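Local coordinates for protein WlaRA, TDP-fucose-3,4-ketoisomerase (Campylobacter jejuni subsp. jejuni 81116, PDB 5TPV) that is a cupin-fold protein of the WxcM-like family and binds thymidine-5'-diphosphate, at residues G63-D71 with I89-F100. Numbering follows the deposited sequence. Where two conformers were deposited one is given.
Sequences GSCEILIDD and IDKMIWKQMYNF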
loop_
_atom_site.group_PDB
_atom_site.type_symbol
_atom_site.label_atom_id
_atom_site.label_comp_id
_atom_site.label_asym_id
_atom_site.label_seq_id
_atom_site.Cartn_x
_atom_site.Cartn_y
_atom_site.Cartn_z
ATOM N N GLY B 63 -2.290 -14.248 -4.675
ATOM C CA GLY B 63 -3.059 -14.783 -5.789
ATOM C C GLY B 63 -2.796 -14.126 -7.131
ATOM O O GLY B 63 -1.713 -13.640 -7.452
ATOM N N SER B 64 -3.844 -14.070 -7.924
ATOM C CA SER B 64 -3.715 -13.595 -9.288
ATOM C C SER B 64 -5.038 -13.027 -9.766
ATOM O O SER B 64 -6.110 -13.368 -9.279
ATOM C CB SER B 64 -3.296 -14.733 -10.240
ATOM O OG SER B 64 -4.244 -15.781 -10.172
ATOM N N CYS B 65 -4.939 -12.144 -10.736
ATOM C CA CYS B 65 -6.127 -11.675 -11.418
ATOM C C CYS B 65 -5.660 -11.228 -12.816
ATOM O O CYS B 65 -4.451 -11.287 -13.112
ATOM C CB CYS B 65 -6.748 -10.522 -10.617
ATOM S SG CYS B 65 -5.674 -9.057 -10.518
ATOM N N GLU B 66 -6.623 -10.812 -13.650
ATOM C CA GLU B 66 -6.386 -10.380 -15.019
ATOM C C GLU B 66 -6.920 -8.967 -15.118
ATOM O O GLU B 66 -7.970 -8.620 -14.585
ATOM C CB GLU B 66 -7.134 -11.287 -16.011
ATOM C CG GLU B 66 -6.537 -11.330 -17.399
ATOM C CD GLU B 66 -7.248 -12.312 -18.329
ATOM O OE1 GLU B 66 -7.583 -11.905 -19.470
ATOM O OE2 GLU B 66 -7.503 -13.456 -17.903
ATOM N N ILE B 67 -6.184 -8.138 -15.819
ATOM C CA ILE B 67 -6.670 -6.810 -16.139
ATOM C C ILE B 67 -6.724 -6.523 -17.636
ATOM O O ILE B 67 -5.771 -6.825 -18.384
ATOM C CB ILE B 67 -5.844 -5.753 -15.428
ATOM C CG1 ILE B 67 -6.299 -4.360 -15.809
ATOM C CG2 ILE B 67 -4.380 -5.888 -15.753
ATOM C CD1 ILE B 67 -5.901 -3.334 -14.799
ATOM N N LEU B 68 -7.806 -5.888 -18.074
ATOM C CA LEU B 68 -7.899 -5.397 -19.464
ATOM C C LEU B 68 -7.804 -3.902 -19.367
ATOM O O LEU B 68 -8.482 -3.311 -18.519
ATOM C CB LEU B 68 -9.183 -5.842 -20.146
ATOM C CG LEU B 68 -9.704 -5.153 -21.410
ATOM C CD1 LEU B 68 -10.966 -5.904 -21.854
ATOM C CD2 LEU B 68 -10.103 -3.696 -21.132
ATOM N N ILE B 69 -6.906 -3.330 -20.170
ATOM C CA ILE B 69 -6.768 -1.883 -20.296
ATOM C C ILE B 69 -7.040 -1.466 -21.763
ATOM O O ILE B 69 -6.769 -2.243 -22.695
ATOM C CB ILE B 69 -5.393 -1.328 -19.906
ATOM C CG1 ILE B 69 -4.262 -2.064 -20.625
ATOM C CG2 ILE B 69 -5.172 -1.405 -18.411
ATOM C CD1 ILE B 69 -2.905 -1.522 -20.278
ATOM N N ASP B 70 -7.509 -0.234 -21.928
ATOM C CA ASP B 70 -8.083 0.229 -23.202
ATOM C C ASP B 70 -7.814 1.695 -23.375
ATOM O O ASP B 70 -8.141 2.516 -22.495
ATOM C CB ASP B 70 -9.600 -0.042 -23.220
ATOM C CG ASP B 70 -10.234 0.188 -24.599
ATOM O OD1 ASP B 70 -10.807 -0.784 -25.104
ATOM O OD2 ASP B 70 -10.107 1.284 -25.191
ATOM N N ASP B 71 -7.132 2.037 -24.464
ATOM C CA ASP B 71 -6.842 3.455 -24.775
ATOM C C ASP B 71 -7.899 4.140 -25.671
ATOM O O ASP B 71 -7.666 5.259 -26.087
ATOM C CB ASP B 71 -5.409 3.676 -25.312
ATOM C CG ASP B 71 -5.172 3.109 -26.722
ATOM O OD1 ASP B 71 -4.052 3.360 -27.274
ATOM O OD2 ASP B 71 -6.043 2.411 -27.285
ATOM N N ILE B 89 -0.058 2.131 -15.171
ATOM C CA ILE B 89 -0.773 2.726 -16.284
ATOM C C ILE B 89 -0.846 4.203 -16.083
ATOM O O ILE B 89 -0.985 4.686 -14.977
ATOM C CB ILE B 89 -2.204 2.224 -16.493
ATOM C CG1 ILE B 89 -3.184 2.727 -15.403
ATOM C CG2 ILE B 89 -2.201 0.727 -16.624
ATOM C CD1 ILE B 89 -4.646 2.333 -15.652
ATOM N N ASP B 90 -0.819 4.919 -17.197
ATOM C CA ASP B 90 -0.916 6.395 -17.149
ATOM C C ASP B 90 -2.387 6.795 -17.014
ATOM O O ASP B 90 -3.285 5.947 -17.095
ATOM C CB ASP B 90 -0.368 6.939 -18.471
ATOM C CG ASP B 90 0.249 8.332 -18.358
ATOM O OD1 ASP B 90 1.192 8.543 -19.172
ATOM O OD2 ASP B 90 -0.183 9.158 -17.506
ATOM N N LYS B 91 -2.641 8.074 -16.832
ATOM C CA LYS B 91 -4.038 8.534 -16.741
ATOM C C LYS B 91 -4.883 8.354 -18.022
ATOM O O LYS B 91 -4.370 8.087 -19.110
ATOM C CB LYS B 91 -4.074 9.976 -16.285
ATOM C CG LYS B 91 -3.283 10.949 -17.115
ATOM C CD LYS B 91 -3.567 12.370 -16.647
ATOM C CE LYS B 91 -2.355 13.252 -16.817
ATOM N NZ LYS B 91 -2.631 14.686 -16.511
ATOM N N MET B 92 -6.205 8.390 -17.890
ATOM C CA MET B 92 -7.108 8.264 -19.054
ATOM C C MET B 92 -6.814 6.971 -19.756
ATOM O O MET B 92 -6.622 6.880 -20.990
ATOM C CB MET B 92 -7.011 9.489 -19.999
ATOM C CG MET B 92 -7.855 10.648 -19.527
ATOM S SD MET B 92 -9.608 10.159 -19.387
ATOM C CE MET B 92 -10.198 10.386 -21.062
ATOM N N ILE B 93 -6.759 5.925 -18.950
ATOM C CA ILE B 93 -6.808 4.624 -19.527
ATOM C C ILE B 93 -7.936 3.884 -18.852
ATOM O O ILE B 93 -8.025 3.881 -17.625
ATOM C CB ILE B 93 -5.447 3.954 -19.370
ATOM C CG1 ILE B 93 -4.380 4.796 -20.080
ATOM C CG2 ILE B 93 -5.521 2.519 -19.878
ATOM C CD1 ILE B 93 -3.060 4.102 -20.360
ATOM N N TRP B 94 -8.810 3.313 -19.667
ATOM C CA TRP B 94 -9.961 2.571 -19.154
ATOM C C TRP B 94 -9.456 1.187 -18.741
ATOM O O TRP B 94 -8.578 0.584 -19.389
ATOM C CB TRP B 94 -10.983 2.393 -20.251
ATOM C CG TRP B 94 -12.224 1.651 -19.906
ATOM C CD1 TRP B 94 -12.411 0.303 -19.888
ATOM C CD2 TRP B 94 -13.485 2.230 -19.596
ATOM N NE1 TRP B 94 -13.731 0.005 -19.600
ATOM C CE2 TRP B 94 -14.398 1.174 -19.393
ATOM C CE3 TRP B 94 -13.934 3.545 -19.486
ATOM C CZ2 TRP B 94 -15.728 1.386 -19.063
ATOM C CZ3 TRP B 94 -15.283 3.750 -19.171
ATOM C CH2 TRP B 94 -16.151 2.687 -18.957
ATOM N N LYS B 95 -10.052 0.677 -17.675
ATOM C CA LYS B 95 -9.652 -0.630 -17.169
ATOM C C LYS B 95 -10.815 -1.400 -16.584
ATOM O O LYS B 95 -11.763 -0.820 -16.069
ATOM C CB LYS B 95 -8.503 -0.469 -16.154
ATOM C CG LYS B 95 -8.870 -0.331 -14.691
ATOM C CD LYS B 95 -9.458 0.991 -14.315
ATOM C CE LYS B 95 -8.545 2.157 -14.610
ATOM N NZ LYS B 95 -9.258 3.363 -14.160
ATOM N N GLN B 96 -10.700 -2.702 -16.693
ATOM C CA GLN B 96 -11.555 -3.653 -16.045
ATOM C C GLN B 96 -10.747 -4.861 -15.505
ATOM O O GLN B 96 -9.831 -5.359 -16.147
ATOM C CB GLN B 96 -12.624 -4.063 -17.067
ATOM C CG GLN B 96 -13.640 -5.052 -16.539
ATOM C CD GLN B 96 -14.520 -5.611 -17.655
ATOM O OE1 GLN B 96 -14.023 -6.222 -18.601
ATOM N NE2 GLN B 96 -15.837 -5.414 -17.539
ATOM N N MET B 97 -11.070 -5.322 -14.300
ATOM C CA MET B 97 -10.396 -6.463 -13.688
ATOM C C MET B 97 -11.318 -7.570 -13.317
ATOM O O MET B 97 -12.409 -7.308 -12.851
ATOM C CB MET B 97 -9.717 -6.024 -12.435
ATOM C CG MET B 97 -8.839 -4.876 -12.852
ATOM S SD MET B 97 -8.174 -4.019 -11.462
ATOM C CE MET B 97 -9.466 -2.747 -11.529
ATOM N N TYR B 98 -10.847 -8.790 -13.536
ATOM C CA TYR B 98 -11.705 -9.936 -13.476
ATOM C C TYR B 98 -10.803 -11.159 -13.304
ATOM O O TYR B 98 -9.573 -11.051 -13.204
ATOM C CB TYR B 98 -12.540 -9.992 -14.754
ATOM C CG TYR B 98 -11.703 -9.943 -15.981
ATOM C CD1 TYR B 98 -11.288 -11.103 -16.610
ATOM C CD2 TYR B 98 -11.301 -8.738 -16.506
ATOM C CE1 TYR B 98 -10.476 -11.067 -17.741
ATOM C CE2 TYR B 98 -10.502 -8.684 -17.642
ATOM C CZ TYR B 98 -10.103 -9.843 -18.268
ATOM O OH TYR B 98 -9.272 -9.747 -19.372
ATOM N N ASN B 99 -11.454 -12.311 -13.195
ATOM C CA ASN B 99 -10.801 -13.591 -13.044
ATOM C C ASN B 99 -9.961 -13.618 -11.790
ATOM O O ASN B 99 -8.805 -14.095 -11.800
ATOM C CB ASN B 99 -9.909 -13.874 -14.267
ATOM C CG ASN B 99 -10.696 -14.328 -15.487
ATOM O OD1 ASN B 99 -11.894 -14.544 -15.416
ATOM N ND2 ASN B 99 -10.010 -14.451 -16.627
ATOM N N PHE B 100 -10.493 -13.055 -10.716
ATOM C CA PHE B 100 -9.711 -13.029 -9.473
ATOM C C PHE B 100 -9.669 -14.396 -8.814
ATOM O O PHE B 100 -10.717 -14.967 -8.626
ATOM C CB PHE B 100 -10.405 -12.122 -8.458
ATOM C CG PHE B 100 -10.401 -10.669 -8.837
ATOM C CD1 PHE B 100 -11.496 -10.116 -9.482
ATOM C CD2 PHE B 100 -9.278 -9.871 -8.580
ATOM C CE1 PHE B 100 -11.508 -8.764 -9.833
ATOM C CE2 PHE B 100 -9.279 -8.531 -8.935
ATOM C CZ PHE B 100 -10.402 -7.970 -9.575
#
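The carboxylate of Glu66 is gripped by Tyr98, on the facing strand, and Asn99, just after it. Tyr98 OH gives a hydrogen bond to Glu66 OE1 at 2.7 Å, and Asn99 ND2 gives one to Glu66 OE2 at 3.0 Å. Both donors come from the same side, above the carboxylate plane. One bond on each oxygen should restrain the group's rotation. Strands 65-70 and 94-98 are antiparallel neighbours in one sheet of this cupin fold. Paired backbone bonds join Glu66 with Tyr98, Leu68 with Gln96 and Asp70 with Trp94. Tyr98 CG stands between its backbone N and carbonyl carbon (chi1 54°), which swings the ring across to the partner strand. Glu66 CB then lies over one ring face in a CH-pi contact, 4.2 Å from the Tyr98 centroid.

The other face carries Ile67, Ile69, Lys95 and Met97 into the interior. The Ile67 and Met97 side chains lie side by side, Ile67 CD1 3.8 Å from Met97 CG. Lys95 bends at chi2 and chi3, and its NZ hydrogen-bonds to His49 O. Met97 lies near the bound thymidine-5'-diphosphate. Beside Glu66, Cys65 CB lies 3.3 Å from Phe100 CD2, and Cys65 SG makes an oblique sulfur-aromatic contact, 4.9 Å from the ring centroid.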